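Local coordinates for sugar ABC transporter (Sugar-binding protein) (Bacillus halodurans, PDB 4YO7) that binds myo-inositol and probably serves as the extracytoplasmic solute-binding component that presents it to an ABC transporter for uptake, at residues I52-E57 against A83-T88; V107-T112 against I129-R134; E168-I173 against E201-G206; L155-E160 against L276-F281. All blocks are in the same frame, centred on the assembly; numbering follows the deposited sequence.

Interaction 1. Residues I52-E57 against A83-T88; sequences ISNLDE and AQNDST. With INS (1,2,3,4,5,6-hexahydroxy-cyclohexane), chain F.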
# COMPACT_ATOMS: atom_id res chain seq x y z
N ILE A 52 -4.18 7.10 10.60
CA ILE A 52 -3.75 6.70 9.28
C ILE A 52 -2.52 7.53 8.91
O ILE A 52 -2.42 8.67 9.33
CB ILE A 52 -4.89 6.86 8.25
CG1 ILE A 52 -4.59 6.08 6.97
CG2 ILE A 52 -5.21 8.32 7.96
CD1 ILE A 52 -5.81 5.83 6.11
N SER A 53 -1.57 6.96 8.19
CA SER A 53 -0.34 7.71 7.87
C SER A 53 -0.60 9.00 7.11
O SER A 53 0.02 10.01 7.41
CB SER A 53 0.65 6.84 7.07
OG SER A 53 0.13 6.47 5.82
N ASN A 54 -1.49 8.94 6.13
CA ASN A 54 -1.85 10.08 5.30
C ASN A 54 -2.96 9.63 4.38
O ASN A 54 -3.26 8.44 4.31
CB ASN A 54 -0.63 10.65 4.54
CG ASN A 54 -0.23 9.83 3.32
OD1 ASN A 54 -0.11 8.59 3.35
ND2 ASN A 54 0.03 10.53 2.24
N LEU A 55 -3.59 10.59 3.69
CA LEU A 55 -4.68 10.29 2.78
C LEU A 55 -4.22 10.34 1.32
O LEU A 55 -4.66 11.18 0.54
CB LEU A 55 -5.85 11.25 3.04
CG LEU A 55 -6.45 11.04 4.43
CD1 LEU A 55 -7.46 12.14 4.72
CD2 LEU A 55 -7.11 9.69 4.59
N ASP A 56 -3.35 9.42 0.96
CA ASP A 56 -2.89 9.35 -0.42
C ASP A 56 -3.92 8.61 -1.29
O ASP A 56 -5.01 8.27 -0.81
CB ASP A 56 -1.48 8.73 -0.49
CG ASP A 56 -1.39 7.30 0.04
OD1 ASP A 56 -2.33 6.51 -0.15
OD2 ASP A 56 -0.32 6.94 0.62
N GLU A 57 -3.61 8.41 -2.57
CA GLU A 57 -4.61 7.92 -3.51
C GLU A 57 -5.24 6.61 -3.03
O GLU A 57 -6.46 6.49 -2.93
CB GLU A 57 -4.01 7.74 -4.91
CG GLU A 57 -5.05 7.45 -6.02
CD GLU A 57 -5.79 8.67 -6.53
OE1 GLU A 57 -5.45 9.81 -6.13
OE2 GLU A 57 -6.72 8.50 -7.35
N ALA A 83 -1.96 11.38 10.31
CA ALA A 83 -0.62 11.75 10.75
C ALA A 83 0.10 12.67 9.78
O ALA A 83 1.14 13.21 10.12
CB ALA A 83 0.22 10.52 10.99
N GLN A 84 -0.44 12.83 8.57
CA GLN A 84 0.15 13.71 7.54
C GLN A 84 1.62 13.40 7.28
O GLN A 84 2.47 14.31 7.19
CB GLN A 84 -0.04 15.18 7.93
CG GLN A 84 -1.50 15.54 8.06
CD GLN A 84 -1.73 16.98 8.55
OE1 GLN A 84 -1.39 17.33 9.67
NE2 GLN A 84 -2.30 17.80 7.70
N ASN A 85 1.92 12.11 7.22
CA ASN A 85 3.28 11.59 6.99
C ASN A 85 4.32 12.02 8.00
O ASN A 85 5.51 11.99 7.71
CB ASN A 85 3.75 12.01 5.59
CG ASN A 85 2.88 11.44 4.50
OD1 ASN A 85 2.68 10.23 4.42
ND2 ASN A 85 2.32 12.32 3.66
N ASP A 86 3.87 12.39 9.19
CA ASP A 86 4.73 12.90 10.25
C ASP A 86 4.73 11.94 11.45
O ASP A 86 3.70 11.76 12.10
CB ASP A 86 4.24 14.29 10.65
CG ASP A 86 5.13 14.98 11.68
OD1 ASP A 86 5.70 14.31 12.56
OD2 ASP A 86 5.22 16.22 11.64
N SER A 87 5.86 11.30 11.71
CA SER A 87 5.90 10.28 12.77
C SER A 87 5.72 10.88 14.14
O SER A 87 5.19 10.23 15.02
CB SER A 87 7.20 9.47 12.74
OG SER A 87 8.29 10.34 12.89
N THR A 88 6.15 12.12 14.33
CA THR A 88 5.94 12.78 15.62
C THR A 88 4.45 13.04 15.85
O THR A 88 3.93 12.84 16.95
CB THR A 88 6.73 14.09 15.71
OG1 THR A 88 8.12 13.80 15.51
CG2 THR A 88 6.56 14.73 17.07
C1 INS F . 0.92 3.51 0.49
C2 INS F . 0.32 3.91 -0.86
C3 INS F . 0.62 2.81 -1.87
C4 INS F . 0.04 1.47 -1.43
C5 INS F . 0.61 1.10 -0.05
C6 INS F . 0.31 2.20 0.96
O1 INS F . 0.63 4.53 1.49
O2 INS F . -1.09 4.04 -0.69
O3 INS F . 0.04 3.24 -3.14
O4 INS F . 0.43 0.44 -2.35
O5 INS F . -0.04 -0.10 0.40
O6 INS F . 0.94 1.83 2.24
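I52 and A83 meet backbone to backbone where two neighbouring parallel strands, 46-52 and 76-82, run out. A83 N donates to I52 O at 2.9 Å with an N-H...O angle of 173°, and one residue further on S53 O receives N85 N at 2.8 Å. These two bonds make the tight part of the contact, and the methyl carbon of A83, buried beside them, lies 3.6 Å from S53 O. The second bond depends on a type I' turn from A83 to D86, closed by D86 N on A83 O, which curls the chain back so that N85 N faces S53.

The solvent side is looser. Q84 directs its side chain off the contact to Q89, whereas N85, with CG beside its own backbone N (chi1 -61°), swings its amide across N54. There N85 OD1 comes within 3.3 Å of N54 CB, and the amide planes stand 54° apart.

Beyond N54 the loop carries D56 to the inositol, and its two carboxylate oxygens divide the work: OD2 accepts from inositol O1 at 2.7 Å and OD1 from inositol O2 at 2.8 Å. OD1 also caps helix 57-70 through L59 N, which would help fix the carboxylate's rotation. Such a loop, leading from a strand's C-terminal end into a helix, is the usual place for ligand-binding residues in the alpha/beta domains of periplasmic binding proteins.

Interaction 2. Residues V107-T112 against I129-R134; sequences VNPVDT and IIIANR. With INS (1,2,3,4,5,6-hexahydroxy-cyclohexane), chain F.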
# COMPACT_ATOMS: atom_id res chain seq x y z
N VAL A 107 -3.48 1.60 13.86
CA VAL A 107 -2.41 2.40 13.26
C VAL A 107 -1.98 1.88 11.90
O VAL A 107 -1.79 0.68 11.71
CB VAL A 107 -1.15 2.44 14.15
CG1 VAL A 107 0.02 3.15 13.46
CG2 VAL A 107 -1.45 3.12 15.46
N ASN A 108 -1.85 2.81 10.96
CA ASN A 108 -1.18 2.62 9.68
C ASN A 108 0.20 3.38 9.75
O ASN A 108 0.21 4.60 9.67
CB ASN A 108 -2.13 3.16 8.60
CG ASN A 108 -1.52 3.28 7.25
OD1 ASN A 108 -1.36 4.38 6.75
ND2 ASN A 108 -1.24 2.14 6.60
N PRO A 109 1.33 2.67 10.00
CA PRO A 109 2.52 3.41 10.48
C PRO A 109 3.20 4.29 9.44
O PRO A 109 3.42 3.85 8.33
CB PRO A 109 3.52 2.32 10.88
CG PRO A 109 2.83 1.02 10.69
CD PRO A 109 1.45 1.21 10.19
N VAL A 110 3.57 5.48 9.86
CA VAL A 110 4.32 6.40 9.03
C VAL A 110 5.68 5.82 8.65
O VAL A 110 6.09 5.95 7.50
CB VAL A 110 4.47 7.75 9.75
CG1 VAL A 110 5.48 8.67 9.04
CG2 VAL A 110 3.09 8.39 9.85
N ASP A 111 6.36 5.16 9.57
CA ASP A 111 7.65 4.55 9.24
C ASP A 111 7.95 3.37 10.14
O ASP A 111 7.32 3.19 11.18
CB ASP A 111 8.77 5.59 9.30
CG ASP A 111 9.14 5.99 10.72
OD1 ASP A 111 8.76 7.10 11.13
OD2 ASP A 111 9.81 5.22 11.44
N THR A 112 8.88 2.53 9.72
CA THR A 112 9.05 1.24 10.36
C THR A 112 9.81 1.34 11.68
O THR A 112 9.77 0.42 12.47
CB THR A 112 9.79 0.27 9.46
OG1 THR A 112 11.01 0.89 9.05
CG2 THR A 112 8.93 -0.06 8.24
N ILE A 129 -3.76 -3.16 19.83
CA ILE A 129 -3.34 -2.35 18.68
C ILE A 129 -3.36 -3.20 17.41
O ILE A 129 -2.71 -4.26 17.30
CB ILE A 129 -1.97 -1.73 18.91
CG1 ILE A 129 -1.57 -0.92 17.65
CG2 ILE A 129 -0.93 -2.75 19.35
CD1 ILE A 129 -0.57 0.09 17.88
N ILE A 130 -4.15 -2.72 16.46
CA ILE A 130 -4.32 -3.35 15.17
C ILE A 130 -3.47 -2.56 14.19
O ILE A 130 -3.62 -1.35 14.09
CB ILE A 130 -5.80 -3.33 14.70
CG1 ILE A 130 -6.78 -3.98 15.72
CG2 ILE A 130 -5.95 -3.95 13.30
CD1 ILE A 130 -6.27 -5.11 16.56
N ILE A 131 -2.60 -3.24 13.45
CA ILE A 131 -1.78 -2.59 12.41
C ILE A 131 -2.45 -2.83 11.05
O ILE A 131 -2.76 -3.95 10.68
CB ILE A 131 -0.34 -3.12 12.41
CG1 ILE A 131 0.33 -2.86 13.77
CG2 ILE A 131 0.48 -2.53 11.24
CD1 ILE A 131 0.52 -1.43 14.14
N ALA A 132 -2.70 -1.74 10.33
CA ALA A 132 -3.34 -1.83 9.04
C ALA A 132 -2.40 -1.41 7.90
O ALA A 132 -1.76 -0.35 7.98
CB ALA A 132 -4.59 -0.97 9.01
N ASN A 133 -2.36 -2.27 6.88
CA ASN A 133 -1.80 -2.03 5.56
C ASN A 133 -0.28 -1.90 5.44
O ASN A 133 0.28 -2.39 4.47
CB ASN A 133 -2.48 -0.80 4.95
CG ASN A 133 -1.79 -0.29 3.71
OD1 ASN A 133 -0.95 0.59 3.80
ND2 ASN A 133 -2.15 -0.82 2.55
N ARG A 134 0.38 -1.26 6.39
CA ARG A 134 1.85 -1.21 6.40
C ARG A 134 2.42 -2.02 7.55
O ARG A 134 2.13 -1.75 8.71
CB ARG A 134 2.34 0.23 6.49
CG ARG A 134 1.91 1.11 5.37
CD ARG A 134 2.33 2.52 5.64
NE ARG A 134 2.05 3.45 4.55
CZ ARG A 134 2.45 4.72 4.56
NH1 ARG A 134 3.11 5.22 5.60
NH2 ARG A 134 2.19 5.49 3.52
C1 INS F . 0.92 3.51 0.49
C2 INS F . 0.32 3.91 -0.86
C3 INS F . 0.62 2.81 -1.87
C4 INS F . 0.04 1.47 -1.43
C5 INS F . 0.61 1.10 -0.05
C6 INS F . 0.31 2.20 0.96
O1 INS F . 0.63 4.53 1.49
O2 INS F . -1.09 4.04 -0.69
O3 INS F . 0.04 3.24 -3.14
O4 INS F . 0.43 0.44 -2.35
O5 INS F . -0.04 -0.10 0.40
O6 INS F . 0.94 1.83 2.24
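The guanidinium of R134 has N108 OD1 over one face, 4.1 Å above the plane and displaced toward the rim; S53 OG, hydrogen-bonded to that same oxygen, stands on the same side. The edge holds P109 O and inositol O1, both in plane: NH1 reaches the carbonyl at 3.1 Å and NH2 the hydroxyl at 2.7 Å. NE adds a third bond, to inositol O6, and the extended chain from CG to NE delivers all three donors.

The amide of N108 is turned 51° from the guanidinium. Its ND2 donates to A132 O at 2.9 Å, nearly straight (176°) and in the amide plane, and more weakly to N133 OD1. A132 O is gripped twice, because R134 N approaches from the other face of the carbonyl. Alongside N108 and pointing the same way, N133 accepts from inositol O6 with OD1 (2.7 Å) and donates to O5 with ND2 (3.1 Å). Were a leucine to replace R134, P109 O and inositol O1 would probably each lose a donor, and O6 would lose the N-H of NE while keeping its bond to N133.

Further from the ligand, V107 and I131 pair in parallel register through V107 N to I130 O and A132 N to V107 O, while I131 CG2 packs 4.0 Å from P109 CD. Adjacent parallel strands that release their polar residues at their C-terminal ends are characteristic of the ligand cleft in this solute-binding fold.

Interaction 3. Residues E168-I173 against E201-G206; sequences EGNIAI and EVVLQG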
# COMPACT_ATOMS: atom_id res chain seq x y z
N GLU A 168 13.15 -11.09 -21.86
CA GLU A 168 14.26 -10.28 -22.34
C GLU A 168 13.92 -8.80 -22.28
O GLU A 168 12.96 -8.36 -22.92
CB GLU A 168 14.64 -10.66 -23.78
CG GLU A 168 15.07 -12.11 -23.93
CD GLU A 168 15.67 -12.41 -25.29
OE1 GLU A 168 15.54 -11.55 -26.20
OE2 GLU A 168 16.26 -13.50 -25.45
N GLY A 169 14.74 -8.04 -21.57
CA GLY A 169 14.53 -6.61 -21.51
C GLY A 169 15.28 -5.89 -20.42
O GLY A 169 15.66 -6.47 -19.40
N ASN A 170 15.47 -4.60 -20.65
CA ASN A 170 16.04 -3.68 -19.68
C ASN A 170 14.93 -3.11 -18.80
O ASN A 170 13.97 -2.55 -19.31
CB ASN A 170 16.77 -2.54 -20.38
CG ASN A 170 18.06 -2.99 -21.04
OD1 ASN A 170 18.53 -4.11 -20.84
ND2 ASN A 170 18.65 -2.09 -21.81
N ILE A 171 15.06 -3.29 -17.50
CA ILE A 171 14.01 -2.93 -16.56
C ILE A 171 14.42 -1.69 -15.78
O ILE A 171 15.55 -1.62 -15.30
CB ILE A 171 13.72 -4.08 -15.59
CG1 ILE A 171 13.53 -5.40 -16.35
CG2 ILE A 171 12.51 -3.76 -14.74
CD1 ILE A 171 12.40 -5.37 -17.36
N ALA A 172 13.51 -0.72 -15.66
CA ALA A 172 13.68 0.44 -14.78
C ALA A 172 12.67 0.29 -13.64
O ALA A 172 11.47 0.18 -13.89
CB ALA A 172 13.44 1.74 -15.54
N ILE A 173 13.17 0.22 -12.41
CA ILE A 173 12.32 0.04 -11.23
C ILE A 173 12.14 1.36 -10.50
O ILE A 173 13.13 2.00 -10.14
CB ILE A 173 12.92 -1.00 -10.25
CG1 ILE A 173 12.91 -2.39 -10.89
CG2 ILE A 173 12.13 -1.04 -8.94
CD1 ILE A 173 13.58 -3.46 -10.05
N GLU A 201 17.39 -7.52 -16.97
CA GLU A 201 18.40 -6.79 -16.23
C GLU A 201 17.84 -5.46 -15.73
O GLU A 201 17.20 -4.73 -16.48
CB GLU A 201 19.63 -6.54 -17.13
CG GLU A 201 20.86 -6.06 -16.38
CD GLU A 201 22.04 -5.79 -17.31
OE1 GLU A 201 21.92 -6.06 -18.52
OE2 GLU A 201 23.08 -5.30 -16.82
N VAL A 202 18.11 -5.15 -14.47
CA VAL A 202 17.77 -3.84 -13.92
C VAL A 202 18.82 -2.84 -14.40
O VAL A 202 20.01 -2.96 -14.07
CB VAL A 202 17.71 -3.86 -12.38
CG1 VAL A 202 17.42 -2.45 -11.82
CG2 VAL A 202 16.64 -4.87 -11.89
N VAL A 203 18.39 -1.87 -15.19
CA VAL A 203 19.31 -0.86 -15.71
C VAL A 203 19.18 0.49 -15.00
O VAL A 203 20.10 1.29 -15.03
CB VAL A 203 19.13 -0.62 -17.24
CG1 VAL A 203 19.47 -1.90 -18.00
CG2 VAL A 203 17.73 -0.13 -17.59
N LEU A 204 18.04 0.72 -14.35
CA LEU A 204 17.78 1.96 -13.62
C LEU A 204 16.95 1.61 -12.40
O LEU A 204 16.07 0.75 -12.47
CB LEU A 204 17.03 2.98 -14.48
CG LEU A 204 17.79 3.55 -15.67
CD1 LEU A 204 16.82 4.19 -16.64
CD2 LEU A 204 18.84 4.56 -15.23
N GLN A 205 17.25 2.27 -11.29
CA GLN A 205 16.45 2.10 -10.08
C GLN A 205 16.51 3.40 -9.31
O GLN A 205 17.59 3.87 -8.97
CB GLN A 205 16.97 0.96 -9.22
CG GLN A 205 16.09 0.71 -8.02
CD GLN A 205 16.58 -0.42 -7.14
OE1 GLN A 205 17.46 -1.20 -7.52
NE2 GLN A 205 16.01 -0.51 -5.94
N GLY A 206 15.35 3.98 -9.06
CA GLY A 206 15.26 5.21 -8.32
C GLY A 206 13.93 5.33 -7.64
O GLY A 206 12.99 4.63 -8.00
O HOH W 1 21.23 -4.52 -20.53
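N170 and V203 cross at about a right angle: V203 CG1 lies 3.5 Å from N170 CG, and V203 CG2 comes equally near I171 O. The first torsion of V203 makes this straddling possible, since it sets CG1 beside the backbone N and CG2 between that N and the carbonyl carbon (chi1 -63°). Trimming V203 to an alanine would probably open a gap beside I171 O and leave the N170 amide without its apolar flank. On the face that carries N170, A172 CB meets L204 CB at 3.9 Å; on the other, I173 CD1 reaches V202 CG2 at 3.8 Å.

Five backbone bonds hold these side chains in place, among them I171 N to E201 O (2.8 Å), V203 N to I171 O (2.9 Å) and I173 N to L204 O (2.9 Å). Register slips by one residue between I171 and A172, a beta bulge with V203 as the extra residue in an otherwise regular parallel pairing. The two strands are the beta members of a beta-alpha-beta unit whose crossover is helix 181-195, and strand 200-207 is the outermost of its sheet in this chain.

A second shell fixes the polar ends. One water donates to both N170 OD1, at 2.7 Å, and E201 OE1, tying the strands together at their exposed start, while N170 ND2 is held by E228 O. Q205, with an extended chain, bonds to K191 and D175. Two helices supply part of the apolar surroundings: I194 of the crossover covers I171 and V202, and W222 of helix 212-224 covers A172 and L204. I171 also packs on A231 and V233 of strand 231-234.

Interaction 4. Residues L155-E160 against L276-F281; sequences LLQMEE and LDVTVF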
# COMPACT_ATOMS: atom_id res chain seq x y z
N LEU A 155 6.24 -9.96 -6.89
CA LEU A 155 6.40 -11.21 -7.65
C LEU A 155 5.34 -11.33 -8.75
O LEU A 155 5.66 -11.66 -9.89
CB LEU A 155 6.34 -12.41 -6.72
CG LEU A 155 7.49 -12.61 -5.73
CD1 LEU A 155 7.08 -13.60 -4.66
CD2 LEU A 155 8.71 -13.13 -6.45
N LEU A 156 4.09 -11.03 -8.42
CA LEU A 156 3.00 -11.15 -9.40
C LEU A 156 3.20 -10.17 -10.54
O LEU A 156 3.05 -10.53 -11.70
CB LEU A 156 1.64 -10.89 -8.73
CG LEU A 156 1.09 -11.99 -7.83
CD1 LEU A 156 -0.11 -11.44 -7.04
CD2 LEU A 156 0.67 -13.26 -8.62
N GLN A 157 3.54 -8.94 -10.18
CA GLN A 157 3.76 -7.86 -11.13
C GLN A 157 4.85 -8.22 -12.12
O GLN A 157 4.68 -8.11 -13.33
CB GLN A 157 4.13 -6.57 -10.37
CG GLN A 157 4.39 -5.40 -11.24
CD GLN A 157 4.95 -4.24 -10.45
OE1 GLN A 157 5.84 -4.42 -9.59
NE2 GLN A 157 4.46 -3.03 -10.72
N MSE A 158 6.00 -8.63 -11.60
CA MSE A 158 7.16 -8.84 -12.45
C MSE A 158 7.09 -10.17 -13.19
O MSE A 158 7.63 -10.29 -14.29
CB MSE A 158 8.44 -8.75 -11.62
CG MSE A 158 9.70 -8.68 -12.43
SE MSE A 158 9.84 -7.09 -13.55
CE MSE A 158 10.42 -7.91 -15.20
N GLU A 159 6.40 -11.16 -12.63
CA GLU A 159 6.14 -12.37 -13.41
C GLU A 159 5.42 -12.03 -14.72
O GLU A 159 5.75 -12.56 -15.78
CB GLU A 159 5.29 -13.35 -12.61
CG GLU A 159 6.00 -14.21 -11.61
CD GLU A 159 5.01 -14.96 -10.74
OE1 GLU A 159 3.83 -15.09 -11.16
OE2 GLU A 159 5.40 -15.41 -9.63
N GLU A 160 4.43 -11.16 -14.65
CA GLU A 160 3.63 -10.85 -15.83
C GLU A 160 4.45 -9.99 -16.79
O GLU A 160 4.43 -10.21 -18.01
CB GLU A 160 2.33 -10.16 -15.43
CG GLU A 160 1.41 -9.84 -16.59
CD GLU A 160 0.90 -11.06 -17.34
OE1 GLU A 160 0.98 -12.21 -16.82
OE2 GLU A 160 0.43 -10.88 -18.48
N LEU A 276 -1.54 1.41 -19.47
CA LEU A 276 -0.96 0.66 -18.35
C LEU A 276 -1.12 -0.81 -18.65
O LEU A 276 -2.24 -1.27 -18.87
CB LEU A 276 -1.66 1.02 -17.03
CG LEU A 276 -1.11 0.35 -15.76
CD1 LEU A 276 0.30 0.79 -15.45
CD2 LEU A 276 -2.02 0.61 -14.56
N ASP A 277 -0.01 -1.54 -18.67
CA ASP A 277 -0.01 -2.95 -19.08
C ASP A 277 -0.34 -3.92 -17.96
O ASP A 277 -0.98 -4.95 -18.22
CB ASP A 277 1.35 -3.33 -19.67
CG ASP A 277 1.70 -2.49 -20.89
OD1 ASP A 277 1.20 -2.81 -21.98
OD2 ASP A 277 2.43 -1.49 -20.74
N VAL A 278 0.09 -3.60 -16.75
CA VAL A 278 0.01 -4.51 -15.62
C VAL A 278 -0.28 -3.72 -14.37
O VAL A 278 0.30 -2.66 -14.16
CB VAL A 278 1.34 -5.28 -15.42
CG1 VAL A 278 1.28 -6.20 -14.19
CG2 VAL A 278 1.71 -6.07 -16.66
N THR A 279 -1.19 -4.20 -13.53
CA THR A 279 -1.20 -3.76 -12.16
C THR A 279 -1.60 -4.93 -11.29
O THR A 279 -1.74 -6.06 -11.77
CB THR A 279 -2.10 -2.50 -11.94
OG1 THR A 279 -1.99 -2.05 -10.58
CG2 THR A 279 -3.56 -2.74 -12.24
N VAL A 280 -1.70 -4.68 -10.00
CA VAL A 280 -1.97 -5.71 -9.03
C VAL A 280 -2.95 -5.17 -8.00
O VAL A 280 -2.66 -4.21 -7.31
CB VAL A 280 -0.68 -6.19 -8.33
CG1 VAL A 280 -1.00 -7.33 -7.36
CG2 VAL A 280 0.37 -6.62 -9.35
N PHE A 281 -4.13 -5.80 -7.93
CA PHE A 281 -5.17 -5.35 -7.01
C PHE A 281 -4.78 -5.54 -5.56
O PHE A 281 -4.43 -6.64 -5.15
CB PHE A 281 -6.47 -6.11 -7.32
CG PHE A 281 -7.60 -5.83 -6.35
CD1 PHE A 281 -8.28 -4.62 -6.37
CD2 PHE A 281 -8.02 -6.82 -5.45
CE1 PHE A 281 -9.32 -4.39 -5.48
CE2 PHE A 281 -9.06 -6.58 -4.58
CZ PHE A 281 -9.71 -5.38 -4.60
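Q157 meets V280 with its first side-chain carbon: Q157 CB lies 3.9 Å from V280 CG2. Its next atom, CG, is set opposite the backbone N (chi1 180°) and passes V278 CG1 at a looser 4.4 Å. The chain then runs on in extended form past A259 and I261, and its tip leaves the contact altogether, NE2 donating to A234 O at the end of strand 231-234. One residue thus gives its aliphatic stem to segment 276-281 and its amide to the neighbouring sheet.

Two other helix residues frame it. One turn onward, E160 CG touches V278 CG2 at 3.8 Å, the two side chains crossing at a slant; a bend at chi2 (63°) then turns the rest of the glutamate aside. Before Q157, L156 CD1 approaches V280 CG1 at 4.2 Å. V278 and V280 both face helix 150-164, as alternate residues of an extended chain do, while T279 between them points away and bonds through OG1 to D237 and A263. V278 also brings CG1 to 4.0 Å from Q157 O, so the valine leans on the helix backbone as well as on side chains.

From segment 276-281 every close approach is made by a valine methyl; the helix answers with aliphatic side-chain carbons and, at Q157, with its backbone. Attraction across the contact therefore probably rests mainly on dispersion and the exclusion of water, with complementary shape setting how helix 150-164 and segment 276-281 fit.

Read from the N terminus, interaction 1 is the first to close, leaving strand 46-52 and returning after helix 57-70 and strand 76-82. Interaction 2 follows in series, closing a shorter loop around helix 112-125. Both lie at the C-terminal ends of strands of the six-stranded sheet, touch each other and share the inositol. Helix 150-164 then opens interaction 4, which waits 115 residues for segment 276-281 and joins that helix to the short strand 279-281 and the residues before it; within that span interaction 3 opens and closes around helix 181-195 in the four-stranded sheet. These two also touch, I171 CD1 lying 3.9 Å from M158 CE. None of the four loops cross.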